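Local coordinates for protein peptidase M28 (Shewanella amazonensis SB2B, PDB 3IIB) that probably cleaves dipeptides or trims peptides from the carboxyl end as a two-zinc peptidase of family M28, working as a homodimer, at residues Val92-Gly97 against Leu223-Glu228; Arg156-Ala161 against Thr194-Ala199. All blocks are in the same frame, centred on the assembly; numbering follows the deposited sequence.

Interaction 1 of 2, residues Val92-Gly97 against Leu223-Glu228; sequences VTALGG and LELGSE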
# COMPACT_ATOMS: atom_id res chain seq x y z
N VAL A 92 8.73 -8.71 -2.50
CA VAL A 92 10.03 -8.40 -3.08
C VAL A 92 9.80 -7.96 -4.51
O VAL A 92 8.84 -8.39 -5.16
CB VAL A 92 10.97 -9.64 -3.01
CG1 VAL A 92 10.47 -10.78 -3.89
CG2 VAL A 92 12.38 -9.30 -3.39
N THR A 93 10.74 -7.19 -5.04
CA THR A 93 10.82 -6.97 -6.47
C THR A 93 12.29 -6.88 -6.91
O THR A 93 13.15 -6.40 -6.18
CB THR A 93 10.04 -5.69 -6.88
OG1 THR A 93 9.82 -5.71 -8.29
CG2 THR A 93 10.80 -4.45 -6.46
N ALA A 94 12.57 -7.33 -8.13
CA ALA A 94 13.91 -7.23 -8.68
C ALA A 94 14.26 -5.75 -8.83
O ALA A 94 13.39 -4.93 -9.21
CB ALA A 94 13.98 -7.93 -10.07
N LEU A 95 15.52 -5.43 -8.58
CA LEU A 95 16.07 -4.16 -9.00
C LEU A 95 16.19 -4.16 -10.51
O LEU A 95 16.44 -5.19 -11.12
CB LEU A 95 17.42 -3.88 -8.32
CG LEU A 95 17.35 -3.84 -6.78
CD1 LEU A 95 18.73 -3.36 -6.20
CD2 LEU A 95 16.19 -3.00 -6.28
N GLY A 96 15.96 -2.99 -11.11
CA GLY A 96 16.00 -2.85 -12.55
C GLY A 96 17.32 -3.25 -13.14
O GLY A 96 18.33 -2.68 -12.82
N GLY A 97 17.29 -4.22 -14.02
CA GLY A 97 18.50 -4.76 -14.61
C GLY A 97 19.07 -5.98 -13.92
O GLY A 97 20.03 -6.56 -14.44
N LEU A 223 15.25 -16.69 -2.41
CA LEU A 223 15.03 -15.61 -3.38
C LEU A 223 14.99 -16.19 -4.80
O LEU A 223 15.90 -16.94 -5.22
CB LEU A 223 16.15 -14.58 -3.31
CG LEU A 223 16.08 -13.37 -4.24
CD1 LEU A 223 14.87 -12.44 -3.99
CD2 LEU A 223 17.39 -12.56 -4.11
N GLU A 224 13.94 -15.83 -5.51
CA GLU A 224 13.74 -16.27 -6.88
C GLU A 224 13.42 -15.05 -7.68
O GLU A 224 12.48 -14.33 -7.33
CB GLU A 224 12.57 -17.25 -6.97
CG GLU A 224 12.36 -17.75 -8.38
CD GLU A 224 11.32 -18.84 -8.49
OE1 GLU A 224 10.65 -19.17 -7.48
OE2 GLU A 224 11.23 -19.39 -9.62
N LEU A 225 14.22 -14.81 -8.73
CA LEU A 225 14.01 -13.72 -9.66
C LEU A 225 14.14 -14.23 -11.07
O LEU A 225 15.11 -14.91 -11.43
CB LEU A 225 15.00 -12.57 -9.47
CG LEU A 225 15.05 -11.91 -8.09
CD1 LEU A 225 16.25 -10.95 -8.05
CD2 LEU A 225 13.72 -11.20 -7.71
N GLY A 226 13.12 -13.92 -11.86
CA GLY A 226 13.14 -14.24 -13.27
C GLY A 226 13.38 -12.88 -13.91
O GLY A 226 12.87 -11.85 -13.46
N SER A 227 14.21 -12.87 -14.91
CA SER A 227 14.43 -11.67 -15.70
C SER A 227 15.14 -12.13 -16.95
O SER A 227 15.66 -13.25 -16.99
CB SER A 227 15.30 -10.66 -14.95
OG SER A 227 16.67 -11.09 -14.94
N GLU A 228 15.15 -11.26 -17.97
CA GLU A 228 15.78 -11.55 -19.26
C GLU A 228 16.31 -10.24 -19.85
O GLU A 228 15.67 -9.19 -19.75
CB GLU A 228 14.75 -12.16 -20.21
CG GLU A 228 15.31 -12.57 -21.59
CD GLU A 228 14.24 -12.64 -22.70
OE1 GLU A 228 13.15 -12.02 -22.58
OE2 GLU A 228 14.54 -13.31 -23.71

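Interaction 2 of 2, residues Arg156-Ala161 against Thr194-Ala199; sequences RGAVAA and TAIPAA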
# COMPACT_ATOMS: atom_id res chain seq x y z
N ARG A 156 24.22 0.76 -6.41
CA ARG A 156 25.57 0.19 -6.30
C ARG A 156 25.79 -0.97 -5.35
O ARG A 156 26.91 -1.49 -5.25
CB ARG A 156 26.50 1.34 -5.94
CG ARG A 156 26.50 2.40 -7.05
CD ARG A 156 27.77 3.22 -7.04
NE ARG A 156 27.87 4.05 -5.86
CZ ARG A 156 27.21 5.20 -5.66
NH1 ARG A 156 26.35 5.66 -6.57
NH2 ARG A 156 27.40 5.88 -4.54
N GLY A 157 24.71 -1.38 -4.65
CA GLY A 157 24.79 -2.41 -3.63
C GLY A 157 25.18 -3.75 -4.19
O GLY A 157 25.94 -4.46 -3.58
N ALA A 158 24.65 -4.14 -5.34
CA ALA A 158 24.95 -5.46 -5.87
C ALA A 158 26.46 -5.60 -6.19
O ALA A 158 27.06 -6.67 -5.98
CB ALA A 158 24.05 -5.81 -7.10
N VAL A 159 27.06 -4.53 -6.67
CA VAL A 159 28.50 -4.55 -6.92
C VAL A 159 29.28 -4.71 -5.61
O VAL A 159 30.12 -5.60 -5.47
CB VAL A 159 28.96 -3.33 -7.68
CG1 VAL A 159 30.53 -3.30 -7.74
CG2 VAL A 159 28.36 -3.30 -9.07
N ALA A 160 28.98 -3.86 -4.64
CA ALA A 160 29.69 -3.90 -3.37
C ALA A 160 29.53 -5.25 -2.66
O ALA A 160 30.49 -5.76 -2.08
CB ALA A 160 29.21 -2.74 -2.46
N ALA A 161 28.34 -5.84 -2.73
CA ALA A 161 28.10 -7.12 -2.10
C ALA A 161 28.87 -8.24 -2.81
O ALA A 161 29.50 -9.06 -2.17
CB ALA A 161 26.61 -7.44 -2.08
N THR A 194 31.50 -10.01 -10.77
CA THR A 194 30.39 -10.95 -10.98
C THR A 194 29.02 -10.32 -10.67
O THR A 194 28.79 -9.81 -9.56
CB THR A 194 30.56 -12.24 -10.17
OG1 THR A 194 31.73 -12.90 -10.64
CG2 THR A 194 29.34 -13.20 -10.31
N ALA A 195 28.14 -10.33 -11.66
CA ALA A 195 26.75 -9.90 -11.49
C ALA A 195 26.02 -10.88 -10.59
O ALA A 195 26.16 -12.11 -10.72
CB ALA A 195 26.03 -9.78 -12.87
N ILE A 196 25.30 -10.35 -9.60
CA ILE A 196 24.51 -11.18 -8.72
C ILE A 196 23.03 -10.70 -8.70
O ILE A 196 22.77 -9.52 -8.93
CB ILE A 196 25.11 -11.24 -7.27
CG1 ILE A 196 25.13 -9.83 -6.66
CG2 ILE A 196 26.50 -11.99 -7.28
CD1 ILE A 196 25.46 -9.79 -5.13
N PRO A 197 22.08 -11.60 -8.41
CA PRO A 197 20.68 -11.21 -8.25
C PRO A 197 20.50 -10.16 -7.16
O PRO A 197 21.14 -10.22 -6.12
CB PRO A 197 19.98 -12.50 -7.86
CG PRO A 197 20.87 -13.57 -8.22
CD PRO A 197 22.26 -13.04 -8.14
N ALA A 198 19.61 -9.21 -7.42
CA ALA A 198 19.48 -8.01 -6.59
C ALA A 198 17.99 -7.65 -6.54
O ALA A 198 17.38 -7.48 -7.58
CB ALA A 198 20.26 -6.84 -7.21
N ALA A 199 17.44 -7.52 -5.32
CA ALA A 199 16.03 -7.26 -5.11
C ALA A 199 15.84 -6.29 -3.96
O ALA A 199 16.71 -6.15 -3.10
CB ALA A 199 15.32 -8.56 -4.81
O HOH W 1 27.40 -7.55 -8.79

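Interaction 1 of 2, residues Val92-Gly97 against Leu223-Glu228
Leu223 opens the contact by laying its CD1 methyl against CG2 of Val92, 4.1 Å away, with the two side chains slanting across each other rather than running alongside. CG of Leu223 stands anti to the backbone N (chi1 -179°), which swings the branched end of the side chain over to Val92, a residue that the start of the side chain does not face. The backbones stay well apart here, CA of Val92 and CA of Leu223 being separated by 8.8 Å. Val92 also packs on Ala80 of strand 62-84 and on Ala199 and Ile201 of strand 198-201.

Glu224 turns its carboxylate away, and the chain runs on to Leu225. Strands 88-94 and 220-242 run in the same direction without pairing: each is antiparallel to strand 62-84, and the curl of the mixed sheet appears to bring them together, with side chains rather than backbone bonds bridging the gap. Such a curled sheet is consistent with the protease-associated domain found inserted in relatives of this peptidase.

At Leu225 the strands draw in, CA of Ala94 lying 6.6 Å from CA of Leu225. CG of Leu225 sits anti to the carbonyl carbon (chi1 -58°), and Leu225 CD2 presses on CB of Ala94 at 4.0 Å while skirting the Ala94 backbone N at 4.1 Å. CD2 of Leu225 also rests 4.1 Å from CD1 of Leu223, making one continuous apolar surface from alternate residues of the strand. The amide of Leu225 bonds to Thr101 OG1, and Ala94 O takes hydrogen bonds from Thr184 OG1 and Arg75 NH1. Beyond Gly226, Ser227 OG is hydrogen-bonded to Ser98 O.

Interaction 2 of 2, residues Arg156-Ala161 against Thr194-Ala199
Ile196 reaches out of the loop before strand 198-201 and lays its longer branch along one flank of the helix, meeting Ala158 and Ala161. Its first torsion (chi1 62°) puts CG1 between the backbone N and the carbonyl carbon, the crowded position, and the extended second torsion (chi2 169°) then carries CD1 out to the helix surface. CG1 of Ile196 lies 4.2 Å from CB of Ala158, and CD1 of Ile196 stops 4.0 Å from CB of Ala161, so one branch spans two alanines three residues apart. Ile196 CD1 also rests 3.6 Å from O of Ala158. Two residues on, CB of Ala198 meets CB of Ala158 at 3.9 Å, methyl against methyl, and this pair of small side chains lets the helix come down close: CA of Ala158 is 6.1 Å from CA of Ala198. Cut back to an alanine, Ile196 would lose the branch that carries CG1 and CD1, which would probably leave the Ala161 methyl without its partner from this loop and open a gap beside the Ala158 carbonyl.

A water links the two segments at Thr194, donating to Thr194 O at 2.8 Å and, weakly, to Ala158 O, though other acceptors compete for its protons. Ile169, from strand 168-172, touches both Ala158 and Ala198, while Ala161 also packs on Leu119. Helix 145-163 links the parallel neighbours 131-134 and 168-172, and what Ile196 and Ala198 help to build is the apolar seam of a beta-alpha-beta crossover, a helix lying on one face of its sheet.

How the interactions relate
Along the chain, the order is 92-97, 156-161, 194-199, 223-228, so both segments of interaction 2 fall between those of interaction 1; the centres of the two interactions are 12 Å apart. Strand 198-201 joins them: it is the antiparallel neighbour of strand 88-94 in the mixed sheet, with a probable hydrogen bond from Leu95 N to Ala198 O of 2.9 Å. Alternate residues of that strand serve the two contacts, Ala198 facing helix 145-163 and Ala199 packing on Val92, Leu223 and Leu225. Helix, strand and the long strand 220-242 are thus stacked in successive layers of one compact region, whose Ala94 side chain lies about 12 Å from that of the zinc ligand His402.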